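Local coordinates for protein metagenomic carboxyl esterase MGS0156 (Uncultured organism, PDB 5D8M) that probably hydrolyses carboxylic esters, as a carboxyl esterase with the parallel sheet of an alpha/beta-hydrolase fold, at residues L274-V279 / A297-V302; I63-A68 / A249-R254. All blocks are in the same frame, centred on the assembly; numbering follows the deposited sequence.

Contact 1: L274-V279 / A297-V302; sequences LNDGLV and ADHLAV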
loop_
_atom_site.group_PDB
_atom_site.type_symbol
_atom_site.label_atom_id
_atom_site.label_comp_id
_atom_site.label_asym_id
_atom_site.label_seq_id
_atom_site.Cartn_x
_atom_site.Cartn_y
_atom_site.Cartn_z
ATOM N N LEU A 274 -4.770 -11.479 -11.091
ATOM C CA LEU A 274 -4.245 -11.216 -9.759
ATOM C C LEU A 274 -4.056 -9.721 -9.643
ATOM O O LEU A 274 -2.946 -9.212 -9.782
ATOM C CB LEU A 274 -2.925 -11.948 -9.499
ATOM C CG LEU A 274 -3.054 -13.407 -9.063
ATOM C CD1 LEU A 274 -3.709 -14.270 -10.125
ATOM C CD2 LEU A 274 -1.675 -13.975 -8.744
ATOM N N ASN A 275 -5.168 -9.026 -9.422
ATOM C CA ASN A 275 -5.179 -7.581 -9.300
ATOM C C ASN A 275 -6.239 -7.189 -8.275
ATOM O O ASN A 275 -7.218 -7.909 -8.094
ATOM C CB ASN A 275 -5.470 -6.904 -10.645
ATOM C CG ASN A 275 -6.960 -6.924 -11.007
ATOM O OD1 ASN A 275 -7.725 -6.043 -10.592
ATOM N ND2 ASN A 275 -7.366 -7.900 -11.820
ATOM N N ASP A 276 -6.059 -6.048 -7.624
ATOM C CA ASP A 276 -6.962 -5.665 -6.537
ATOM C C ASP A 276 -8.040 -4.687 -6.992
ATOM O O ASP A 276 -8.743 -4.109 -6.173
ATOM C CB ASP A 276 -6.179 -5.060 -5.371
ATOM C CG ASP A 276 -5.489 -3.742 -5.729
ATOM O OD1 ASP A 276 -5.821 -3.101 -6.745
ATOM O OD2 ASP A 276 -4.619 -3.319 -4.947
ATOM N N GLY A 277 -8.169 -4.518 -8.303
ATOM C CA GLY A 277 -9.125 -3.594 -8.868
ATOM C C GLY A 277 -8.417 -2.434 -9.531
ATOM O O GLY A 277 -8.884 -1.943 -10.550
ATOM N N LEU A 278 -7.282 -2.000 -8.975
ATOM C CA LEU A 278 -6.599 -0.803 -9.481
ATOM C C LEU A 278 -5.118 -1.073 -9.738
ATOM O O LEU A 278 -4.526 -0.474 -10.627
ATOM C CB LEU A 278 -6.763 0.395 -8.512
ATOM C CG LEU A 278 -8.214 0.908 -8.310
ATOM C CD1 LEU A 278 -8.285 2.074 -7.326
ATOM C CD2 LEU A 278 -8.839 1.316 -9.643
ATOM N N VAL A 279 -4.538 -1.987 -8.969
ATOM C CA VAL A 279 -3.118 -2.347 -9.107
ATOM C C VAL A 279 -2.963 -3.850 -9.361
ATOM O O VAL A 279 -3.527 -4.660 -8.638
ATOM C CB VAL A 279 -2.312 -1.954 -7.827
ATOM C CG1 VAL A 279 -0.796 -2.225 -8.007
ATOM C CG2 VAL A 279 -2.578 -0.487 -7.458
ATOM N N ALA A 297 -8.175 -9.494 -0.562
ATOM C CA ALA A 297 -8.885 -8.258 -0.318
ATOM C C ALA A 297 -8.735 -7.403 -1.566
ATOM O O ALA A 297 -7.714 -7.524 -2.266
ATOM C CB ALA A 297 -8.280 -7.524 0.935
ATOM N N ASP A 298 -9.687 -6.507 -1.829
ATOM C CA ASP A 298 -9.525 -5.625 -2.976
ATOM C C ASP A 298 -8.739 -4.388 -2.518
ATOM O O ASP A 298 -8.355 -4.283 -1.359
ATOM C CB ASP A 298 -10.890 -5.267 -3.644
ATOM C CG ASP A 298 -11.830 -4.433 -2.734
ATOM O OD1 ASP A 298 -11.352 -3.614 -1.908
ATOM O OD2 ASP A 298 -13.073 -4.547 -2.894
ATOM N N HIS A 299 -8.489 -3.476 -3.443
ATOM C CA HIS A 299 -7.623 -2.328 -3.200
ATOM C C HIS A 299 -7.990 -1.526 -1.956
ATOM O O HIS A 299 -7.115 -1.094 -1.212
ATOM C CB HIS A 299 -7.650 -1.413 -4.429
ATOM C CG HIS A 299 -6.594 -0.359 -4.414
ATOM N ND1 HIS A 299 -5.253 -0.648 -4.554
ATOM C CD2 HIS A 299 -6.679 0.988 -4.268
ATOM C CE1 HIS A 299 -4.561 0.476 -4.515
ATOM N NE2 HIS A 299 -5.401 1.480 -4.335
ATOM N N LEU A 300 -9.284 -1.331 -1.723
ATOM C CA LEU A 300 -9.721 -0.501 -0.597
ATOM C C LEU A 300 -9.849 -1.286 0.701
ATOM O O LEU A 300 -9.494 -0.809 1.787
ATOM C CB LEU A 300 -11.048 0.174 -0.954
ATOM C CG LEU A 300 -10.894 1.190 -2.076
ATOM C CD1 LEU A 300 -12.268 1.799 -2.400
ATOM C CD2 LEU A 300 -9.891 2.283 -1.707
ATOM N N ALA A 301 -10.300 -2.519 0.600
ATOM C CA ALA A 301 -10.509 -3.327 1.809
ATOM C C ALA A 301 -9.215 -3.569 2.583
ATOM O O ALA A 301 -9.213 -3.654 3.806
ATOM C CB ALA A 301 -11.157 -4.661 1.443
ATOM N N VAL A 302 -8.099 -3.682 1.881
ATOM C CA VAL A 302 -6.857 -4.036 2.566
ATOM C C VAL A 302 -6.373 -2.912 3.503
ATOM O O VAL A 302 -5.581 -3.166 4.412
ATOM C CB VAL A 302 -5.766 -4.429 1.513
ATOM C CG1 VAL A 302 -5.264 -3.181 0.731
ATOM C CG2 VAL A 302 -4.615 -5.191 2.177
#

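Contact 2: I63-A68 / A249-R254; sequences ILWRLA and AAFASR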
loop_
_atom_site.group_PDB
_atom_site.type_symbol
_atom_site.label_atom_id
_atom_site.label_comp_id
_atom_site.label_asym_id
_atom_site.label_seq_id
_atom_site.Cartn_x
_atom_site.Cartn_y
_atom_site.Cartn_z
ATOM N N ILE A 63 -7.214 -15.168 4.746
ATOM C CA ILE A 63 -6.571 -13.874 4.939
ATOM C C ILE A 63 -5.469 -13.600 3.916
ATOM O O ILE A 63 -5.298 -12.461 3.471
ATOM C CB ILE A 63 -5.984 -13.715 6.368
ATOM C CG1 ILE A 63 -5.025 -14.865 6.722
ATOM C CG2 ILE A 63 -7.133 -13.587 7.391
ATOM C CD1 ILE A 63 -4.142 -14.615 8.005
ATOM N N LEU A 64 -4.735 -14.639 3.541
ATOM C CA LEU A 64 -3.581 -14.499 2.652
ATOM C C LEU A 64 -3.565 -15.612 1.642
ATOM O O LEU A 64 -3.548 -16.783 2.021
ATOM C CB LEU A 64 -2.278 -14.533 3.446
ATOM C CG LEU A 64 -2.061 -13.423 4.473
ATOM C CD1 LEU A 64 -0.963 -13.845 5.463
ATOM C CD2 LEU A 64 -1.654 -12.115 3.742
ATOM N N TRP A 65 -3.572 -15.249 0.361
ATOM C CA TRP A 65 -3.570 -16.245 -0.711
ATOM C C TRP A 65 -2.346 -17.119 -0.611
ATOM O O TRP A 65 -1.266 -16.640 -0.265
ATOM C CB TRP A 65 -3.596 -15.583 -2.092
ATOM C CG TRP A 65 -4.909 -14.982 -2.440
ATOM C CD1 TRP A 65 -5.252 -13.660 -2.365
ATOM C CD2 TRP A 65 -6.066 -15.674 -2.912
ATOM N NE1 TRP A 65 -6.552 -13.487 -2.774
ATOM C CE2 TRP A 65 -7.079 -14.709 -3.105
ATOM C CE3 TRP A 65 -6.350 -17.018 -3.191
ATOM C CZ2 TRP A 65 -8.347 -15.041 -3.574
ATOM C CZ3 TRP A 65 -7.622 -17.346 -3.655
ATOM C CH2 TRP A 65 -8.604 -16.359 -3.839
ATOM N N ARG A 66 -2.528 -18.399 -0.921
ATOM C CA ARG A 66 -1.425 -19.340 -0.988
ATOM C C ARG A 66 -0.921 -19.473 -2.413
ATOM O O ARG A 66 -1.355 -20.364 -3.123
ATOM C CB ARG A 66 -1.859 -20.726 -0.498
ATOM C CG ARG A 66 -2.336 -20.782 0.931
ATOM C CD ARG A 66 -3.120 -22.066 1.205
ATOM N NE ARG A 66 -4.431 -22.043 0.560
ATOM C CZ ARG A 66 -5.330 -23.022 0.642
ATOM N NH1 ARG A 66 -5.064 -24.114 1.347
ATOM N NH2 ARG A 66 -6.502 -22.906 0.024
ATOM N N LEU A 67 -0.004 -18.606 -2.823
ATOM C CA LEU A 67 0.639 -18.736 -4.122
ATOM C C LEU A 67 1.676 -19.841 -4.034
ATOM O O LEU A 67 2.010 -20.286 -2.941
ATOM C CB LEU A 67 1.277 -17.410 -4.571
ATOM C CG LEU A 67 0.395 -16.565 -5.518
ATOM C CD1 LEU A 67 -0.809 -15.991 -4.787
ATOM C CD2 LEU A 67 1.185 -15.475 -6.231
ATOM N N ALA A 68 2.176 -20.288 -5.181
ATOM C CA ALA A 68 3.114 -21.412 -5.223
ATOM C C ALA A 68 4.447 -21.062 -4.566
ATOM O O ALA A 68 4.837 -19.893 -4.490
ATOM C CB ALA A 68 3.343 -21.875 -6.684
ATOM N N ALA A 249 0.885 -7.448 -1.708
ATOM C CA ALA A 249 0.118 -7.189 -2.915
ATOM C C ALA A 249 -1.268 -7.845 -2.837
ATOM O O ALA A 249 -1.385 -9.065 -2.846
ATOM C CB ALA A 249 0.887 -7.686 -4.141
ATOM N N ALA A 250 -2.322 -7.028 -2.764
ATOM C CA ALA A 250 -3.669 -7.561 -2.578
ATOM C C ALA A 250 -4.336 -7.984 -3.886
ATOM O O ALA A 250 -4.052 -7.430 -4.962
ATOM C CB ALA A 250 -4.534 -6.538 -1.864
ATOM N N PHE A 251 -5.203 -8.995 -3.780
ATOM C CA PHE A 251 -6.216 -9.248 -4.782
ATOM C C PHE A 251 -7.299 -10.109 -4.169
ATOM O O PHE A 251 -7.053 -10.840 -3.214
ATOM C CB PHE A 251 -5.615 -9.908 -6.041
ATOM C CG PHE A 251 -5.050 -11.296 -5.826
ATOM C CD1 PHE A 251 -3.710 -11.479 -5.491
ATOM C CD2 PHE A 251 -5.843 -12.413 -6.010
ATOM C CE1 PHE A 251 -3.189 -12.758 -5.320
ATOM C CE2 PHE A 251 -5.331 -13.693 -5.850
ATOM C CZ PHE A 251 -4.001 -13.870 -5.501
ATOM N N ALA A 252 -8.501 -10.001 -4.718
ATOM C CA ALA A 252 -9.616 -10.839 -4.333
ATOM C C ALA A 252 -10.262 -11.363 -5.604
ATOM O O ALA A 252 -9.982 -10.863 -6.689
ATOM C CB ALA A 252 -10.620 -10.060 -3.499
ATOM N N SER A 253 -11.134 -12.356 -5.475
ATOM C CA SER A 253 -11.890 -12.835 -6.619
ATOM C C SER A 253 -12.791 -11.710 -7.066
ATOM O O SER A 253 -13.003 -10.754 -6.315
ATOM C CB SER A 253 -12.709 -14.076 -6.266
ATOM O OG SER A 253 -13.668 -13.756 -5.265
ATOM N N ARG A 254 -13.339 -11.822 -8.273
ATOM C CA ARG A 254 -14.239 -10.791 -8.767
ATOM C C ARG A 254 -15.432 -10.570 -7.834
ATOM O O ARG A 254 -15.795 -9.436 -7.537
ATOM C CB ARG A 254 -14.733 -11.143 -10.165
ATOM C CG ARG A 254 -15.484 -10.012 -10.790
ATOM C CD ARG A 254 -15.980 -10.353 -12.166
ATOM N NE ARG A 254 -16.441 -9.142 -12.835
ATOM C CZ ARG A 254 -17.643 -8.586 -12.675
ATOM N NH1 ARG A 254 -17.948 -7.482 -13.350
ATOM N NH2 ARG A 254 -18.541 -9.123 -11.852
#

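Contact 1: L274-V279 / A297-V302
Asp276 and His299 join two loops of an alpha/beta-hydrolase fold as a His-carboxylate pair, placed much like the acid and histidine of a serine-esterase triad; Ser158, directly after strand 151-157, makes a weak hydrogen bond with His299 NE2, consistent with that reading. Two hydrogen bonds cross between the loops. His299 CG lies anti to its backbone N (chi1 -168°), which carries ND1 to the Asp276 carboxylate. His299 ND1 donates to Asp276 OD2 (2.8 Å), which lies in the imidazole plane, while the nitrogen stands above the carboxylate, the two planes being 66° apart. His299 N donates to Asp276 O, also at 2.8 Å. Within 274-279, Asp276 OD1 accepts from Leu278 N (2.9 Å) and Val279 N (2.8 Å), forming an Asx turn and an Asx motif that fix the rotation of the carboxylate. With an alanine here, His299 ND1, Leu278 N and Val279 N would probably be left without their acceptors and the imidazole would be freer to turn. Apolar contacts complete the setting of the ring: Leu278 CB makes a CH-pi contact over one face, 4.2 Å from the His299 ring centroid, Leu278 CD1 lies 3.6 Å from His299 CD2, and Val279 CG2 approaches His299 CE1 obliquely at 3.7 Å.

Contact 2: I63-A68 / A249-R254
Trp65 and Phe251 mark the nearest approach of two irregular backbones, with their CA atoms 8.5 Å apart. No backbone hydrogen bond spans that gap; the chain around 293-296 lies between and bonds to both, Tyr294 and Asn296 pairing with Trp65 and Ile63, Gly293 and Pro295 with Ala249 and Phe251. The side chains therefore make the direct contact. Trp65 lays the five-membered ring of its indole on the phenyl ring of Phe251 in an offset stack, centroids 3.8 Å apart and planes only 9° from parallel. Phe251 CZ lies close to Trp65 CG (3.4 Å), while Phe251 CE2 sits toward the rim of the indole, 3.3 Å from Trp65 NE1. The same nitrogen donates to the main chain of its stacking partner: Trp65 NE1 reaches Phe251 O at 2.7 Å, the oxygen near the indole plane and the nitrogen well above the plane of the carbonyl. Stack and hydrogen bond together hold the indole against both tilting and turning. Phe251 CG stands between its own backbone N and carbonyl carbon (chi1 65°), which folds the ring back to the side where its carbonyl meets Trp65. Leu67 CD1 closes in on the edge of the phenyl ring, 3.9 Å from Phe251 CZ. In the fold, this contact ties the long connection between helix 34-48 and strand 87-92, which packs Leu64 on Phe37 of that helix, to the segment leaving strand 244-248 on its way to helix 262-269.

Both segments of contact 2 precede those of contact 1 in the sequence, and the centres of the two contacts are about 10 Å apart, on the same side of the chain's centre. Each contact has a segment that follows one of two neighbouring strands of the parallel sheet: segment 297-302 sits in the loop after strand 290-293, and segment 249-254 leaves strand 244-248. There they touch directly. Phe251 O, already taken by Trp65 NE1 in contact 2, probably also accepts from Ala297 N, while Asp276 CB packs on Ala250 O and Asn275 O on Phe251 CB. Segment 249-254 thus lies between the His-carboxylate pair of the probable active site and the connection 63-68.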